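Local atomic coordinates of sortase family protein (Clostridium perfringens, PDB entry 6IXZ), a protein that probably acts as a class C sortase, a membrane-associated cysteine transpeptidase of the kind that joins pilin subunits into pili. Residues D163-T168 / G186-L191; D28-I33 / H134-D139; I69-P74 / K117-I122. One frame throughout, in Å; residues are numbered along the deposited sequence.

Contact 1 of 3, residues D163-T168 / G186-L191; sequences DKDYVT and GERTDL
The sortase beta-hairpin formed by strands 165-173 and 180-188 begins and ends here, with Y166 opposite E187 as an antiparallel non-hydrogen-bonded pair and V167 opposite G186 as a hydrogen-bonded one. V167 and G186 exchange two backbone hydrogen bonds, G186 N to V167 O (2.8 Å) and V167 N to G186 O (3.1 Å), and R188 N closes the pairing on D165 O at 3.1 Å. On the face carrying Y166 and E187, the glutamate carboxylate lies at the ring edge, OE1 3.6 Å from Y166 CE1, its plane turned 77° to the ring. K164 lays CB over one ring face, while its CD comes within 3.5 Å of E187 OE2.

At the charged end of the hairpin, D165, R188 and D190 form a salt-bridge network. R188 turns CG away from its backbone N (chi1 -169°) and bends at chi2, which takes the chain over the D165 carboxylate. D165 OD1 also accepts from G100 N, and OD2 is hydrogen-bonded to Y142 OH; together these partners hold the carboxylate from several directions. R188 NH1 reaches D165 OD1 edge-on at 2.9 Å, and NE of the same guanidinium meets the anti lone pair of D190 OD2 at 2.8 Å.

Contact 2 of 3, residues D28-I33 / H134-D139; sequences DLIKNI and HILKKD
A chi1 of -75° sets L136 CG anti to the carbonyl carbon and carries the isobutyl group from the turn 135-138 to helix 23-41, where L29, I30 and I33 receive it. I33 has a similar first torsion (chi1 -66°), and its extended chi2 sends CD1 straight out to meet the leucine tip to tip. I33 CD1 and L136 CD2 are 3.4 Å apart, a short approach; L136 chi2 (20°) is far from a staggered value, so the exact position of CD2 is less certain.

L29 comes to the same methyl from the preceding turn of the helix. Its side chain runs at about a right angle to that of L136, with CD2 to CD2 at 3.7 Å. The I30 side chain instead lies alongside the leucine, pointing the other way, and puts CD1 3.8 Å from L136 CB, near the base of the side chain. At the margin, the aliphatic part of K138 brings CD to 4.4 Å from I30 CD1.

L136 stands at the second position of a type I' turn, the tight connection of the beta-hairpin made by strands 130-135 and 138-150. I135 N to K138 O (2.9 Å) and K138 N to I135 O (2.8 Å) are its two backbone hydrogen bonds. I18 of helix 5-18 also touches L136, and I33 also touches L96 and V98 of a loop.

No hydrogen bond or salt bridge joins the two segments. Helix 23-41 meets this hairpin end here through apolar side-chain contact alone, which depends on shape and burial rather than on polar direction.

Contact 3 of 3, residues I69-P74 / K117-I122; sequences INIKLP and KLFTDI
The start of strand 71-77 runs past a compact loop in which a type II' turn, K117 to T120, leads into the 3-10 segment 120-122. The two backbones stay well apart, the nearest alpha carbons being those of I69 and D121 at 6.6 Å, with no hydrogen bond between the segments. I71 and L73, alternate residues of the strand, both extend toward the first part of the loop. I71 CD1 ends 3.3 Å from L118 O, and L73 CD1 lies 3.6 Å from the same oxygen. L73 also meets the side chain of L118 at about a right angle, CD2 to CD2 at 3.9 Å, and its CD1 approaches F119 CE1 obliquely at 4.1 Å.

In the sortase fold this loop lies between helix 111-114 and strand 130-135, following H110, a predicted active-site residue whose side chain is about 6 Å from that of L118. F119 packs onward against L107, A109, L169 and T171 of strands 103-109 and 165-173. Strand 71-77 itself starts at a G1 beta bulge, where N70 and I71 both face I66.

Just before the bulge, I69 holds CG1 between its backbone N and carbonyl carbon (chi1 42°), and the chain continues extended to CD1. That methyl sits 3.6 Å from D121 O and also touches I122 CG2. The side chains of I69 and D121 lie alongside each other, pointing opposite ways, with I69 CG2 near D121 CB. K117 NZ forms a salt bridge with D121 OD2 (2.7 Å), approaching on the syn side but tilted from the carboxylate plane.

All three contacts reach the one mixed beta-sheet of the sortase domain. Contact 3 is nested within the chain loop that contact 2 closes, and contact 1 opens only after both. The centres of contacts 2 and 3 are about 23 Å apart, on opposite sides of the chain's centre; the centre of contact 1 is about 16 Å from that of contact 2 and about 19 Å from that of contact 3. Strands 180-188 and 138-150 are neighbours, which brings contacts 1 and 2 into touch where D190 packs near D139. Contact 2 thus ties helix 23-41 to the sheet, contact 1 pairs two strands, and contact 3 sets strand 71-77 against the loop beyond the predicted active-site H110.

Contact 1 of 3, residues D163-T168 / G186-L191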
# COMPACT_ATOMS: atom_id res chain seq x y z
N ASP A 163 18.14 2.67 4.94
CA ASP A 163 18.70 1.63 4.10
C ASP A 163 17.74 0.47 3.79
O ASP A 163 18.18 -0.56 3.24
CB ASP A 163 20.00 1.08 4.70
CG ASP A 163 21.00 2.16 5.01
OD1 ASP A 163 21.11 3.14 4.22
OD2 ASP A 163 21.60 2.10 6.10
N LYS A 164 16.46 0.62 4.13
CA LYS A 164 15.49 -0.46 3.86
C LYS A 164 14.36 -0.01 2.94
O LYS A 164 13.95 1.16 2.97
CB LYS A 164 14.89 -0.99 5.15
CG LYS A 164 15.90 -1.44 6.20
CD LYS A 164 16.66 -2.68 5.77
CE LYS A 164 17.75 -3.00 6.79
NZ LYS A 164 17.73 -4.42 7.23
N ASP A 165 13.83 -0.98 2.19
CA ASP A 165 12.70 -0.79 1.30
C ASP A 165 11.59 -1.75 1.78
O ASP A 165 11.65 -2.97 1.55
CB ASP A 165 13.12 -1.08 -0.15
CG ASP A 165 11.97 -0.91 -1.15
OD1 ASP A 165 12.22 -0.79 -2.36
OD2 ASP A 165 10.81 -0.88 -0.70
N TYR A 166 10.63 -1.21 2.55
CA TYR A 166 9.62 -2.03 3.21
C TYR A 166 8.23 -1.62 2.72
O TYR A 166 7.97 -0.43 2.49
CB TYR A 166 9.62 -1.85 4.74
CG TYR A 166 10.78 -2.44 5.53
CD1 TYR A 166 11.43 -3.61 5.13
CD2 TYR A 166 11.27 -1.77 6.65
CE1 TYR A 166 12.50 -4.12 5.87
CE2 TYR A 166 12.32 -2.28 7.40
CZ TYR A 166 12.91 -3.47 7.01
OH TYR A 166 13.94 -3.99 7.76
N VAL A 167 7.34 -2.61 2.65
CA VAL A 167 5.90 -2.37 2.61
C VAL A 167 5.28 -3.20 3.73
O VAL A 167 5.55 -4.41 3.86
CB VAL A 167 5.32 -2.74 1.25
CG1 VAL A 167 3.80 -2.64 1.24
CG2 VAL A 167 5.95 -1.87 0.17
N THR A 168 4.50 -2.54 4.58
CA THR A 168 3.70 -3.24 5.57
C THR A 168 2.22 -3.39 5.14
O THR A 168 1.59 -2.44 4.60
CB THR A 168 3.80 -2.60 6.98
OG1 THR A 168 5.12 -2.77 7.53
CG2 THR A 168 2.81 -3.25 7.93
N GLY A 186 6.92 -6.75 4.65
CA GLY A 186 7.73 -7.38 3.59
C GLY A 186 8.86 -6.48 3.17
O GLY A 186 8.81 -5.26 3.38
N GLU A 187 9.96 -7.11 2.77
CA GLU A 187 11.15 -6.39 2.30
C GLU A 187 11.37 -6.69 0.82
O GLU A 187 11.13 -7.81 0.38
CB GLU A 187 12.40 -6.79 3.13
CG GLU A 187 13.69 -6.08 2.71
CD GLU A 187 14.76 -6.10 3.80
OE1 GLU A 187 14.62 -6.86 4.78
OE2 GLU A 187 15.73 -5.32 3.70
N ARG A 188 11.73 -5.65 0.07
CA ARG A 188 11.92 -5.70 -1.38
C ARG A 188 12.83 -6.87 -1.74
O ARG A 188 13.89 -7.03 -1.13
CB ARG A 188 12.57 -4.39 -1.85
CG ARG A 188 12.60 -4.15 -3.36
CD ARG A 188 11.21 -3.90 -3.94
NE ARG A 188 11.27 -3.66 -5.36
CZ ARG A 188 11.70 -2.53 -5.93
NH1 ARG A 188 12.04 -1.47 -5.20
NH2 ARG A 188 11.81 -2.46 -7.25
N THR A 189 12.38 -7.72 -2.67
CA THR A 189 13.17 -8.90 -3.07
C THR A 189 13.72 -8.77 -4.48
O THR A 189 14.56 -9.57 -4.88
CB THR A 189 12.38 -10.23 -3.00
OG1 THR A 189 11.21 -10.14 -3.81
CG2 THR A 189 12.00 -10.58 -1.58
N ASP A 190 13.22 -7.79 -5.24
CA ASP A 190 13.93 -7.36 -6.44
C ASP A 190 15.23 -6.66 -6.04
O ASP A 190 15.37 -6.17 -4.91
CB ASP A 190 13.08 -6.42 -7.29
CG ASP A 190 11.62 -6.80 -7.30
OD1 ASP A 190 11.28 -7.91 -7.78
OD2 ASP A 190 10.81 -6.01 -6.79
N LEU A 191 16.19 -6.65 -6.96
CA LEU A 191 17.47 -5.99 -6.69
C LEU A 191 17.34 -4.46 -6.82
O LEU A 191 16.50 -3.96 -7.59
CB LEU A 191 18.57 -6.53 -7.63
CG LEU A 191 19.13 -7.90 -7.19
CD1 LEU A 191 18.06 -8.97 -7.26
CD2 LEU A 191 20.34 -8.32 -8.01

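Contact 2 of 3, residues D28-I33 / H134-D139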
# COMPACT_ATOMS: atom_id res chain seq x y z
N ASP A 28 7.52 11.26 -15.31
CA ASP A 28 7.54 12.48 -14.53
C ASP A 28 6.73 12.35 -13.23
O ASP A 28 7.10 12.92 -12.21
CB ASP A 28 7.12 13.69 -15.38
CG ASP A 28 8.32 14.31 -16.15
OD1 ASP A 28 9.22 14.90 -15.51
OD2 ASP A 28 8.41 14.11 -17.38
N LEU A 29 5.70 11.51 -13.25
CA LEU A 29 4.93 11.24 -12.03
C LEU A 29 5.76 10.43 -11.01
O LEU A 29 5.82 10.77 -9.84
CB LEU A 29 3.63 10.49 -12.37
CG LEU A 29 2.82 10.13 -11.11
CD1 LEU A 29 2.45 11.38 -10.33
CD2 LEU A 29 1.57 9.31 -11.45
N ILE A 30 6.45 9.40 -11.48
CA ILE A 30 7.32 8.60 -10.63
C ILE A 30 8.45 9.44 -10.01
O ILE A 30 8.82 9.26 -8.84
CB ILE A 30 7.92 7.44 -11.45
CG1 ILE A 30 6.80 6.50 -11.93
CG2 ILE A 30 8.99 6.69 -10.66
CD1 ILE A 30 6.29 5.54 -10.88
N LYS A 31 8.97 10.39 -10.78
CA LYS A 31 10.00 11.30 -10.27
C LYS A 31 9.48 12.15 -9.14
O LYS A 31 10.19 12.41 -8.18
CB LYS A 31 10.51 12.25 -11.36
CG LYS A 31 11.66 11.69 -12.19
CD LYS A 31 12.42 12.81 -12.86
CE LYS A 31 11.64 13.47 -13.96
NZ LYS A 31 12.39 14.65 -14.49
N ASN A 32 8.27 12.65 -9.29
CA ASN A 32 7.69 13.50 -8.27
C ASN A 32 7.31 12.70 -7.00
O ASN A 32 7.54 13.16 -5.88
CB ASN A 32 6.50 14.25 -8.84
CG ASN A 32 6.91 15.32 -9.83
OD1 ASN A 32 7.87 16.06 -9.61
ND2 ASN A 32 6.16 15.44 -10.92
N ILE A 33 6.83 11.48 -7.18
CA ILE A 33 6.63 10.59 -6.05
C ILE A 33 7.95 10.25 -5.36
O ILE A 33 8.04 10.18 -4.12
CB ILE A 33 5.95 9.29 -6.49
CG1 ILE A 33 4.53 9.58 -6.99
CG2 ILE A 33 5.93 8.29 -5.34
CD1 ILE A 33 3.91 8.43 -7.75
N HIS A 134 1.76 -3.77 -8.19
CA HIS A 134 1.71 -3.27 -9.56
C HIS A 134 1.24 -1.84 -9.57
O HIS A 134 0.05 -1.59 -9.46
CB HIS A 134 0.74 -4.15 -10.35
CG HIS A 134 1.23 -5.55 -10.51
ND1 HIS A 134 2.34 -5.84 -11.28
CD2 HIS A 134 0.92 -6.69 -9.87
CE1 HIS A 134 2.59 -7.13 -11.21
NE2 HIS A 134 1.75 -7.67 -10.36
N ILE A 135 2.18 -0.88 -9.58
CA ILE A 135 1.89 0.49 -9.19
C ILE A 135 2.52 1.42 -10.22
O ILE A 135 3.73 1.37 -10.43
CB ILE A 135 2.48 0.81 -7.81
CG1 ILE A 135 1.91 -0.15 -6.75
CG2 ILE A 135 2.29 2.27 -7.46
CD1 ILE A 135 0.60 0.27 -6.14
N LEU A 136 1.70 2.17 -10.95
CA LEU A 136 2.18 3.06 -12.01
C LEU A 136 3.23 2.36 -12.89
O LEU A 136 4.31 2.90 -13.13
CB LEU A 136 2.74 4.36 -11.41
CG LEU A 136 1.73 5.39 -10.89
CD1 LEU A 136 0.36 4.78 -10.61
CD2 LEU A 136 2.25 6.09 -9.66
N LYS A 137 2.90 1.16 -13.35
CA LYS A 137 3.73 0.43 -14.33
C LYS A 137 4.95 -0.25 -13.72
O LYS A 137 5.65 -0.99 -14.40
CB LYS A 137 4.17 1.34 -15.47
CG LYS A 137 3.02 1.98 -16.21
CD LYS A 137 2.34 0.97 -17.12
CE LYS A 137 3.02 0.91 -18.48
NZ LYS A 137 2.32 -0.04 -19.38
N LYS A 138 5.18 -0.03 -12.43
CA LYS A 138 6.23 -0.75 -11.72
C LYS A 138 5.71 -2.07 -11.21
O LYS A 138 4.58 -2.15 -10.70
CB LYS A 138 6.77 0.08 -10.57
CG LYS A 138 7.55 1.31 -11.01
CD LYS A 138 8.40 1.86 -9.88
CE LYS A 138 9.82 1.33 -9.92
NZ LYS A 138 10.73 2.23 -10.70
N ASP A 139 6.51 -3.11 -11.42
CA ASP A 139 6.29 -4.40 -10.81
C ASP A 139 7.25 -4.53 -9.63
O ASP A 139 8.47 -4.49 -9.82
CB ASP A 139 6.57 -5.50 -11.82
CG ASP A 139 5.55 -5.54 -12.95
OD1 ASP A 139 4.41 -5.04 -12.79
OD2 ASP A 139 5.88 -6.16 -13.97

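Contact 3 of 3, residues I69-P74 / K117-I122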
# COMPACT_ATOMS: atom_id res chain seq x y z
N ILE A 69 -2.49 -16.63 -0.84
CA ILE A 69 -3.81 -16.47 -0.28
C ILE A 69 -4.85 -15.92 -1.28
O ILE A 69 -5.92 -15.48 -0.88
CB ILE A 69 -3.78 -15.64 1.02
CG1 ILE A 69 -2.86 -14.44 0.88
CG2 ILE A 69 -3.33 -16.49 2.21
CD1 ILE A 69 -2.95 -13.46 2.04
N ASN A 70 -4.58 -16.03 -2.57
CA ASN A 70 -5.59 -15.66 -3.58
C ASN A 70 -6.11 -14.22 -3.40
O ASN A 70 -7.31 -13.96 -3.48
CB ASN A 70 -6.77 -16.65 -3.53
CG ASN A 70 -6.38 -18.05 -3.99
OD1 ASN A 70 -7.16 -19.01 -3.87
ND2 ASN A 70 -5.17 -18.18 -4.51
N ILE A 71 -5.21 -13.28 -3.20
CA ILE A 71 -5.60 -11.88 -3.09
C ILE A 71 -5.15 -11.09 -4.31
O ILE A 71 -4.01 -11.18 -4.75
CB ILE A 71 -5.03 -11.25 -1.81
CG1 ILE A 71 -5.80 -11.80 -0.61
CG2 ILE A 71 -5.06 -9.73 -1.88
CD1 ILE A 71 -5.35 -11.30 0.74
N LYS A 72 -6.07 -10.30 -4.85
CA LYS A 72 -5.76 -9.35 -5.92
C LYS A 72 -6.68 -8.14 -5.72
O LYS A 72 -7.89 -8.27 -5.87
CB LYS A 72 -6.08 -9.99 -7.28
CG LYS A 72 -5.55 -9.25 -8.50
CD LYS A 72 -6.06 -9.91 -9.77
CE LYS A 72 -6.05 -8.96 -10.94
NZ LYS A 72 -6.23 -9.68 -12.24
N LEU A 73 -6.13 -7.02 -5.25
CA LEU A 73 -6.97 -5.88 -4.79
C LEU A 73 -6.40 -4.54 -5.29
O LEU A 73 -5.17 -4.37 -5.35
CB LEU A 73 -7.02 -5.85 -3.26
CG LEU A 73 -7.80 -6.97 -2.55
CD1 LEU A 73 -7.49 -7.02 -1.08
CD2 LEU A 73 -9.29 -6.89 -2.79
N PRO A 74 -7.28 -3.56 -5.59
CA PRO A 74 -6.81 -2.20 -5.91
C PRO A 74 -6.23 -1.55 -4.69
O PRO A 74 -6.64 -1.88 -3.58
CB PRO A 74 -8.07 -1.44 -6.35
CG PRO A 74 -9.20 -2.25 -5.82
CD PRO A 74 -8.73 -3.69 -5.80
N LYS A 117 -13.41 -9.47 2.58
CA LYS A 117 -12.31 -10.10 3.31
C LYS A 117 -11.05 -9.25 3.27
O LYS A 117 -10.32 -9.13 4.26
CB LYS A 117 -12.02 -11.49 2.76
CG LYS A 117 -12.98 -12.56 3.28
CD LYS A 117 -12.64 -13.95 2.76
CE LYS A 117 -11.20 -14.33 3.02
NZ LYS A 117 -11.00 -15.81 2.96
N LEU A 118 -10.81 -8.64 2.11
CA LEU A 118 -9.62 -7.79 1.89
C LEU A 118 -8.32 -8.44 2.38
O LEU A 118 -7.79 -9.32 1.69
CB LEU A 118 -9.82 -6.38 2.49
CG LEU A 118 -10.99 -5.55 1.93
CD1 LEU A 118 -10.98 -4.13 2.50
CD2 LEU A 118 -10.97 -5.49 0.43
N PHE A 119 -7.73 -7.94 3.47
CA PHE A 119 -6.45 -8.48 3.94
C PHE A 119 -6.62 -9.45 5.10
O PHE A 119 -5.65 -9.73 5.83
CB PHE A 119 -5.48 -7.38 4.40
CG PHE A 119 -4.74 -6.69 3.30
CD1 PHE A 119 -4.71 -7.20 2.01
CD2 PHE A 119 -3.93 -5.61 3.60
CE1 PHE A 119 -3.99 -6.56 1.02
CE2 PHE A 119 -3.23 -4.94 2.61
CZ PHE A 119 -3.23 -5.44 1.32
N THR A 120 -7.84 -9.93 5.31
CA THR A 120 -8.11 -10.85 6.44
C THR A 120 -7.15 -12.03 6.51
O THR A 120 -6.56 -12.30 7.56
CB THR A 120 -9.57 -11.33 6.43
OG1 THR A 120 -10.44 -10.22 6.73
CG2 THR A 120 -9.79 -12.46 7.44
N ASP A 121 -6.91 -12.68 5.37
CA ASP A 121 -6.10 -13.88 5.36
C ASP A 121 -4.57 -13.64 5.47
O ASP A 121 -3.80 -14.61 5.39
CB ASP A 121 -6.42 -14.69 4.11
CG ASP A 121 -7.79 -15.37 4.20
OD1 ASP A 121 -8.33 -15.49 5.32
OD2 ASP A 121 -8.34 -15.75 3.16
N ILE A 122 -4.13 -12.39 5.64
CA ILE A 122 -2.70 -12.15 5.87
C ILE A 122 -2.27 -12.70 7.21
O ILE A 122 -1.08 -12.91 7.42
CB ILE A 122 -2.22 -10.69 5.71
CG1 ILE A 122 -2.70 -9.80 6.88
CG2 ILE A 122 -2.61 -10.17 4.34
CD1 ILE A 122 -2.15 -8.40 6.83